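Local coordinates for protein probable flavin reductase (Sinorhizobium meliloti, PDB 3RH7) that binds flavin mononucleotide and probably reduces flavins with NADPH, as expected of a flavin reductase built on an FMN-binding split barrel, at residues I184-V189 and A217-A222; L190-A195 and A257-P262; G235-V240 and I251-L256. One frame throughout, in Å; residues are numbered along the deposited sequence.

Overall arrangement
All three contacts are built on, or at the end of, the mixed four-stranded sheet in the C-terminal part of the chain, not the antiparallel split barrel that precedes it. Contact 1 lays helix 216-228 on strand 184-191. Contact 2 follows directly in sequence, joining the end of that strand to the loop after strand 249-257, and contact 3 is the hairpin 232-242/249-257, nested within the span that contact 2 closes. The centres of contacts 1 and 3 are about 8 Å apart, and each is about 16 Å from that of contact 2. Together they hold helix, hairpin and loop on the parallel central strands 184-191 and 249-257, at a distance from the FMN site.

Contact 1: I184-V189 and A217-A222; sequences IRLGAV and ARTLAA
L220 overlaps the backbone and side chains of strand 184-191 with both of its methyl groups, and is the side chain through which this part of helix 216-228 chiefly meets the strand. This is helix-on-sheet packing, the helix segment running at 61° to the strand with 9.0 Å between their axes. The leucine's CG lies anti to its own backbone N (chi1 -165°), which carries the branch away from the helix and onto the strand. There the fork divides: CD1 comes to 4.0 Å from CB of L186, while CD2 stands 3.9 Å from CB of A188. The two strand residues alternate with G187, so both face the helix. The small A188 gives CD2 a place on the strand, near the carbonyl of G187, while the larger L186 reaches T219, the residue before L220. Y253 on the next strand and I234 on the one beyond it also touch L220 and extend this apolar surface. T219 suits its place because its two branches do different work. OG1 bonds back to D215 O near the start of the helix, and the methyl CG2 is left for the strand, where the two side chains cross at about a right angle with L186 CD1 3.7 Å from T219 CG2.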
# COMPACT_ATOMS: atom_id res chain seq x y z
N ILE A 184 -13.83 9.70 -21.34
CA ILE A 184 -13.91 8.63 -20.35
C ILE A 184 -15.13 8.85 -19.45
O ILE A 184 -15.47 9.99 -19.08
CB ILE A 184 -12.61 8.50 -19.49
CG1 ILE A 184 -12.19 9.88 -18.94
CG2 ILE A 184 -11.50 7.77 -20.23
CD1 ILE A 184 -10.73 10.15 -18.49
N ARG A 185 -15.79 7.74 -19.07
CA ARG A 185 -16.85 7.82 -18.10
C ARG A 185 -16.20 7.62 -16.75
O ARG A 185 -15.60 6.57 -16.49
CB ARG A 185 -17.94 6.78 -18.37
CG ARG A 185 -18.88 6.70 -17.20
CD ARG A 185 -19.91 5.64 -17.36
NE ARG A 185 -21.03 6.09 -18.17
CZ ARG A 185 -21.27 5.63 -19.38
NH1 ARG A 185 -20.48 4.70 -19.92
NH2 ARG A 185 -22.33 6.07 -20.07
N LEU A 186 -16.26 8.66 -15.90
CA LEU A 186 -15.67 8.59 -14.57
C LEU A 186 -16.70 8.10 -13.59
O LEU A 186 -17.67 8.81 -13.32
CB LEU A 186 -15.14 9.95 -14.13
CG LEU A 186 -14.15 10.63 -15.04
CD1 LEU A 186 -13.70 11.90 -14.42
CD2 LEU A 186 -12.96 9.73 -15.32
N GLY A 187 -16.52 6.88 -13.11
CA GLY A 187 -17.42 6.28 -12.14
C GLY A 187 -16.78 6.15 -10.77
O GLY A 187 -15.57 6.28 -10.64
N ALA A 188 -17.58 5.87 -9.75
CA ALA A 188 -17.06 5.71 -8.41
C ALA A 188 -17.84 4.71 -7.58
O ALA A 188 -19.07 4.65 -7.66
CB ALA A 188 -17.04 7.04 -7.69
N VAL A 189 -17.11 3.94 -6.76
CA VAL A 189 -17.67 3.02 -5.75
C VAL A 189 -17.54 3.82 -4.47
O VAL A 189 -16.51 3.75 -3.78
CB VAL A 189 -16.98 1.63 -5.72
CG1 VAL A 189 -17.51 0.79 -4.57
CG2 VAL A 189 -17.17 0.89 -7.04
N ALA A 217 -9.68 12.40 -10.80
CA ALA A 217 -10.00 12.41 -9.39
C ALA A 217 -10.61 13.75 -8.98
O ALA A 217 -11.68 13.74 -8.36
CB ALA A 217 -8.78 12.11 -8.58
N ARG A 218 -10.00 14.90 -9.39
CA ARG A 218 -10.54 16.25 -9.13
C ARG A 218 -11.97 16.41 -9.68
O ARG A 218 -12.87 16.89 -8.97
CB ARG A 218 -9.67 17.33 -9.77
CG ARG A 218 -8.40 17.70 -9.00
CD ARG A 218 -7.71 18.85 -9.71
NE ARG A 218 -8.55 20.06 -9.76
CZ ARG A 218 -8.61 20.98 -8.79
NH1 ARG A 218 -7.88 20.84 -7.68
NH2 ARG A 218 -9.41 22.03 -8.92
N THR A 219 -12.16 16.02 -10.95
CA THR A 219 -13.44 16.08 -11.67
C THR A 219 -14.54 15.29 -10.92
O THR A 219 -15.64 15.80 -10.65
CB THR A 219 -13.24 15.56 -13.09
OG1 THR A 219 -12.30 16.38 -13.77
CG2 THR A 219 -14.54 15.50 -13.89
N LEU A 220 -14.19 14.04 -10.55
CA LEU A 220 -15.08 13.12 -9.89
C LEU A 220 -15.41 13.58 -8.50
O LEU A 220 -16.56 13.46 -8.11
CB LEU A 220 -14.44 11.74 -9.86
CG LEU A 220 -15.33 10.57 -9.53
CD1 LEU A 220 -16.54 10.51 -10.43
CD2 LEU A 220 -14.53 9.28 -9.62
N ALA A 221 -14.42 14.14 -7.76
CA ALA A 221 -14.65 14.65 -6.39
C ALA A 221 -15.66 15.80 -6.44
O ALA A 221 -16.67 15.77 -5.73
CB ALA A 221 -13.36 15.11 -5.78
N ALA A 222 -15.45 16.75 -7.37
CA ALA A 222 -16.35 17.89 -7.59
C ALA A 222 -17.75 17.41 -7.92
O ALA A 222 -18.70 17.87 -7.26
CB ALA A 222 -15.81 18.76 -8.70

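Contact 2: L190-A195 and A257-P262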
# COMPACT_ATOMS: atom_id res chain seq x y z
N LEU A 190 -18.54 4.71 -4.24
CA LEU A 190 -18.58 5.67 -3.14
C LEU A 190 -19.22 5.04 -1.92
O LEU A 190 -20.43 4.74 -1.94
CB LEU A 190 -19.35 6.92 -3.60
CG LEU A 190 -19.45 8.09 -2.63
CD1 LEU A 190 -18.13 8.83 -2.49
CD2 LEU A 190 -20.47 9.06 -3.10
N GLU A 191 -18.43 4.83 -0.86
CA GLU A 191 -18.89 4.19 0.36
C GLU A 191 -19.21 5.17 1.50
O GLU A 191 -18.46 6.11 1.73
CB GLU A 191 -17.84 3.19 0.84
CG GLU A 191 -17.79 1.91 0.03
CD GLU A 191 -16.77 0.88 0.48
OE1 GLU A 191 -16.46 0.83 1.69
OE2 GLU A 191 -16.30 0.09 -0.38
N GLN A 192 -20.33 4.93 2.22
CA GLN A 192 -20.68 5.72 3.39
C GLN A 192 -20.23 4.91 4.59
O GLN A 192 -19.10 5.15 5.09
CB GLN A 192 -22.15 6.11 3.47
CG GLN A 192 -22.30 7.25 4.44
CD GLN A 192 -23.53 8.05 4.22
OE1 GLN A 192 -24.66 7.52 4.18
NE2 GLN A 192 -23.34 9.36 4.16
N GLN A 193 -21.04 3.92 5.02
CA GLN A 193 -20.51 3.08 6.06
C GLN A 193 -19.93 1.91 5.33
O GLN A 193 -18.75 1.96 4.88
CB GLN A 193 -21.52 2.72 7.13
CG GLN A 193 -21.79 3.88 8.10
CD GLN A 193 -20.54 4.58 8.61
OE1 GLN A 193 -20.34 5.77 8.33
NE2 GLN A 193 -19.68 3.87 9.35
N GLY A 194 -20.78 0.93 5.09
CA GLY A 194 -20.40 -0.20 4.28
C GLY A 194 -21.32 -0.19 3.11
O GLY A 194 -21.50 -1.22 2.47
N ALA A 195 -21.99 0.98 2.90
CA ALA A 195 -23.02 1.14 1.87
C ALA A 195 -22.52 1.95 0.70
O ALA A 195 -21.95 3.03 0.87
CB ALA A 195 -24.25 1.79 2.46
N ALA A 257 -17.54 8.82 1.26
CA ALA A 257 -18.43 9.93 1.54
C ALA A 257 -18.53 10.18 3.04
O ALA A 257 -18.47 9.23 3.85
CB ALA A 257 -19.80 9.68 0.96
N SER A 258 -18.71 11.47 3.41
CA SER A 258 -18.88 11.88 4.79
C SER A 258 -20.27 11.41 5.27
O SER A 258 -21.06 10.90 4.46
CB SER A 258 -18.71 13.39 4.91
OG SER A 258 -19.63 14.07 4.08
N ASP A 259 -20.55 11.53 6.57
CA ASP A 259 -21.84 11.07 7.07
C ASP A 259 -22.97 12.03 6.68
O ASP A 259 -22.72 13.21 6.41
CB ASP A 259 -21.79 10.86 8.58
CG ASP A 259 -20.89 9.72 9.01
OD1 ASP A 259 -20.71 8.76 8.21
OD2 ASP A 259 -20.39 9.76 10.15
N GLY A 260 -24.18 11.47 6.57
CA GLY A 260 -25.38 12.20 6.22
C GLY A 260 -26.17 11.66 5.04
O GLY A 260 -25.67 10.86 4.25
N ALA A 261 -27.40 12.13 4.91
CA ALA A 261 -28.27 11.73 3.81
C ALA A 261 -27.89 12.49 2.54
O ALA A 261 -27.80 13.73 2.58
CB ALA A 261 -29.72 11.99 4.16
N PRO A 262 -27.66 11.77 1.42
CA PRO A 262 -27.31 12.47 0.17
C PRO A 262 -28.52 13.19 -0.44
O PRO A 262 -29.67 12.70 -0.36
CB PRO A 262 -26.79 11.36 -0.73
CG PRO A 262 -27.49 10.14 -0.27
CD PRO A 262 -27.72 10.31 1.21
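The flat amide of Q192 meets the loop 257-262 by its nitrogen edge, in its own plane, and not through either face. NE2 gives two nearly straight hydrogen bonds, 2.8 Å to S258 O and, using its second N-H, 2.8 Å from NE2 to G260 O. The acceptors lie only 4° and 9° out of the amide plane, so the pair fixes the rotation of the group. NE2 also lies in the plane of both carbonyls, and at G260 O it is on a lone pair. A glutamine suits this place because one primary amide nitrogen can satisfy two backbone carbonyls; its chain, with CG anti to the backbone N and extended beyond, spans the gap to them. F267 and L230 also touch the side chain of Q192.

At the exposed margin the side chains of Q193 and D259 cross at about a right angle. G260 has a positive phi, readily adopted by a residue without a side chain, and its carbonyl accepts one of the two Q192 bonds.

Closer to the sheet the backbone takes over. A257 N bonds to E191 O at 2.9 Å, while E191 N pairs with A255, so E191 is flanked by two residues of the neighbouring strand, as in parallel pairing. Beside it CD1 of L190 packs 3.9 Å from CB of A257, a residue small enough to sit against the leucine fork. After E191 the chain reverses, and Q192 N bonds to A195 O at 2.8 Å. Together these bonds lie where the two parallel central strands of the mixed sheet end, and the Q192 amide continues the link to the loop that follows.

Contact 3: G235-V240 and I251-L256; sequences GFLYSV and IVYHAL
Y238 and H254 both carry CG anti to the backbone N (chi1 -163° and -170°), and their rings stand out on the same side of the hairpin to meet in a T-shaped pair: the edge of Y238 points at the face of H254, centroids 5.7 Å apart and planes at 69°. R289 adds a cation-pi contact to the tyrosine, and H254 ND1 bonds to V189 O on the next strand, which fixes the imidazole. L237, the residue before Y238, points to the other side; with CG anti to its carbonyl carbon, its CD2 sits over the centre of the Y253 ring, 3.5 Å from the centroid, in a CH-pi contact, and also packs on CG2 of I251 at 3.5 Å. A branched aliphatic suits this place, as one methyl serves both neighbours. G173 of the second subunit packs against Y253 as well, so this side lies at the dimer interface.

The backbone is irregular here. V252 O accepts two bonds, from Y238 N at 2.7 Å and S239 N at 3.1 Å, while V252 N bonds to S239 O at 2.8 Å. Before the irregularity, H254 N reaches F236 O at 2.9 Å and G235 N reaches H254 O at 2.8 Å. Two residues facing one across antiparallel strands make a classic beta bulge, here in the hairpin that sets outermost strand 232-242 against 249-257 in the probably Nudix-like sheet.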
# COMPACT_ATOMS: atom_id res chain seq x y z
N GLY A 235 -10.10 7.87 -3.83
CA GLY A 235 -8.96 7.05 -3.47
C GLY A 235 -8.23 6.43 -4.64
O GLY A 235 -7.89 7.11 -5.61
N PHE A 236 -7.95 5.13 -4.53
CA PHE A 236 -7.24 4.37 -5.53
C PHE A 236 -8.17 3.96 -6.64
O PHE A 236 -9.36 3.81 -6.41
CB PHE A 236 -6.58 3.11 -4.92
CG PHE A 236 -5.31 3.35 -4.13
CD1 PHE A 236 -4.10 3.52 -4.79
CD2 PHE A 236 -5.32 3.38 -2.75
CE1 PHE A 236 -2.92 3.74 -4.06
CE2 PHE A 236 -4.16 3.61 -2.03
CZ PHE A 236 -2.96 3.79 -2.69
N LEU A 237 -7.62 3.75 -7.83
CA LEU A 237 -8.38 3.29 -8.98
C LEU A 237 -8.96 1.91 -8.67
O LEU A 237 -8.28 1.04 -8.10
CB LEU A 237 -7.48 3.23 -10.23
CG LEU A 237 -7.15 4.55 -10.86
CD1 LEU A 237 -6.07 4.40 -11.86
CD2 LEU A 237 -8.35 5.14 -11.52
N TYR A 238 -10.25 1.75 -8.96
CA TYR A 238 -10.95 0.50 -8.70
C TYR A 238 -10.89 -0.42 -9.92
O TYR A 238 -10.54 -1.59 -9.81
CB TYR A 238 -12.38 0.81 -8.32
CG TYR A 238 -13.11 -0.32 -7.65
CD1 TYR A 238 -13.02 -0.50 -6.27
CD2 TYR A 238 -14.00 -1.11 -8.36
CE1 TYR A 238 -13.77 -1.48 -5.63
CE2 TYR A 238 -14.76 -2.10 -7.72
CZ TYR A 238 -14.63 -2.28 -6.35
OH TYR A 238 -15.35 -3.25 -5.70
N SER A 239 -11.19 0.14 -11.09
CA SER A 239 -11.26 -0.59 -12.34
C SER A 239 -11.12 0.34 -13.57
O SER A 239 -11.62 1.46 -13.56
CB SER A 239 -12.60 -1.32 -12.38
OG SER A 239 -12.86 -1.92 -13.64
N VAL A 240 -10.45 -0.13 -14.61
CA VAL A 240 -10.33 0.61 -15.87
C VAL A 240 -10.71 -0.37 -16.96
O VAL A 240 -10.08 -1.43 -17.05
CB VAL A 240 -8.96 1.27 -16.14
CG1 VAL A 240 -8.96 1.95 -17.49
CG2 VAL A 240 -8.59 2.26 -15.04
N ILE A 251 -13.26 4.77 -16.36
CA ILE A 251 -12.29 4.88 -15.25
C ILE A 251 -13.11 4.94 -13.95
O ILE A 251 -13.84 5.91 -13.72
CB ILE A 251 -11.29 6.07 -15.39
CG1 ILE A 251 -10.32 5.84 -16.58
CG2 ILE A 251 -10.50 6.29 -14.09
CD1 ILE A 251 -9.47 7.00 -16.96
N VAL A 252 -13.05 3.85 -13.15
CA VAL A 252 -13.81 3.73 -11.90
C VAL A 252 -12.85 3.84 -10.73
O VAL A 252 -11.83 3.13 -10.68
CB VAL A 252 -14.67 2.44 -11.84
CG1 VAL A 252 -15.53 2.41 -10.57
CG2 VAL A 252 -15.53 2.30 -13.08
N TYR A 253 -13.15 4.77 -9.81
CA TYR A 253 -12.35 5.03 -8.62
C TYR A 253 -13.03 4.50 -7.40
O TYR A 253 -14.26 4.35 -7.38
CB TYR A 253 -12.15 6.54 -8.43
CG TYR A 253 -10.92 7.12 -9.06
CD1 TYR A 253 -9.69 7.07 -8.40
CD2 TYR A 253 -10.98 7.82 -10.26
CE1 TYR A 253 -8.56 7.71 -8.92
CE2 TYR A 253 -9.86 8.43 -10.80
CZ TYR A 253 -8.65 8.39 -10.12
OH TYR A 253 -7.53 9.03 -10.60
N HIS A 254 -12.23 4.22 -6.37
CA HIS A 254 -12.80 3.84 -5.10
C HIS A 254 -12.93 5.17 -4.36
O HIS A 254 -12.03 6.00 -4.52
CB HIS A 254 -11.95 2.77 -4.38
CG HIS A 254 -12.63 2.17 -3.17
ND1 HIS A 254 -13.96 2.49 -2.82
CD2 HIS A 254 -12.14 1.32 -2.25
CE1 HIS A 254 -14.21 1.82 -1.70
NE2 HIS A 254 -13.15 1.11 -1.31
N ALA A 255 -14.06 5.44 -3.68
CA ALA A 255 -14.20 6.73 -2.99
C ALA A 255 -14.92 6.61 -1.63
O ALA A 255 -15.43 5.54 -1.30
CB ALA A 255 -14.92 7.72 -3.88
N LEU A 256 -14.90 7.69 -0.83
CA LEU A 256 -15.53 7.76 0.48
C LEU A 256 -16.37 8.99 0.64
O LEU A 256 -15.93 10.08 0.26
CB LEU A 256 -14.51 7.77 1.62
CG LEU A 256 -13.80 6.50 1.93
CD1 LEU A 256 -12.83 6.71 3.05
CD2 LEU A 256 -14.76 5.37 2.23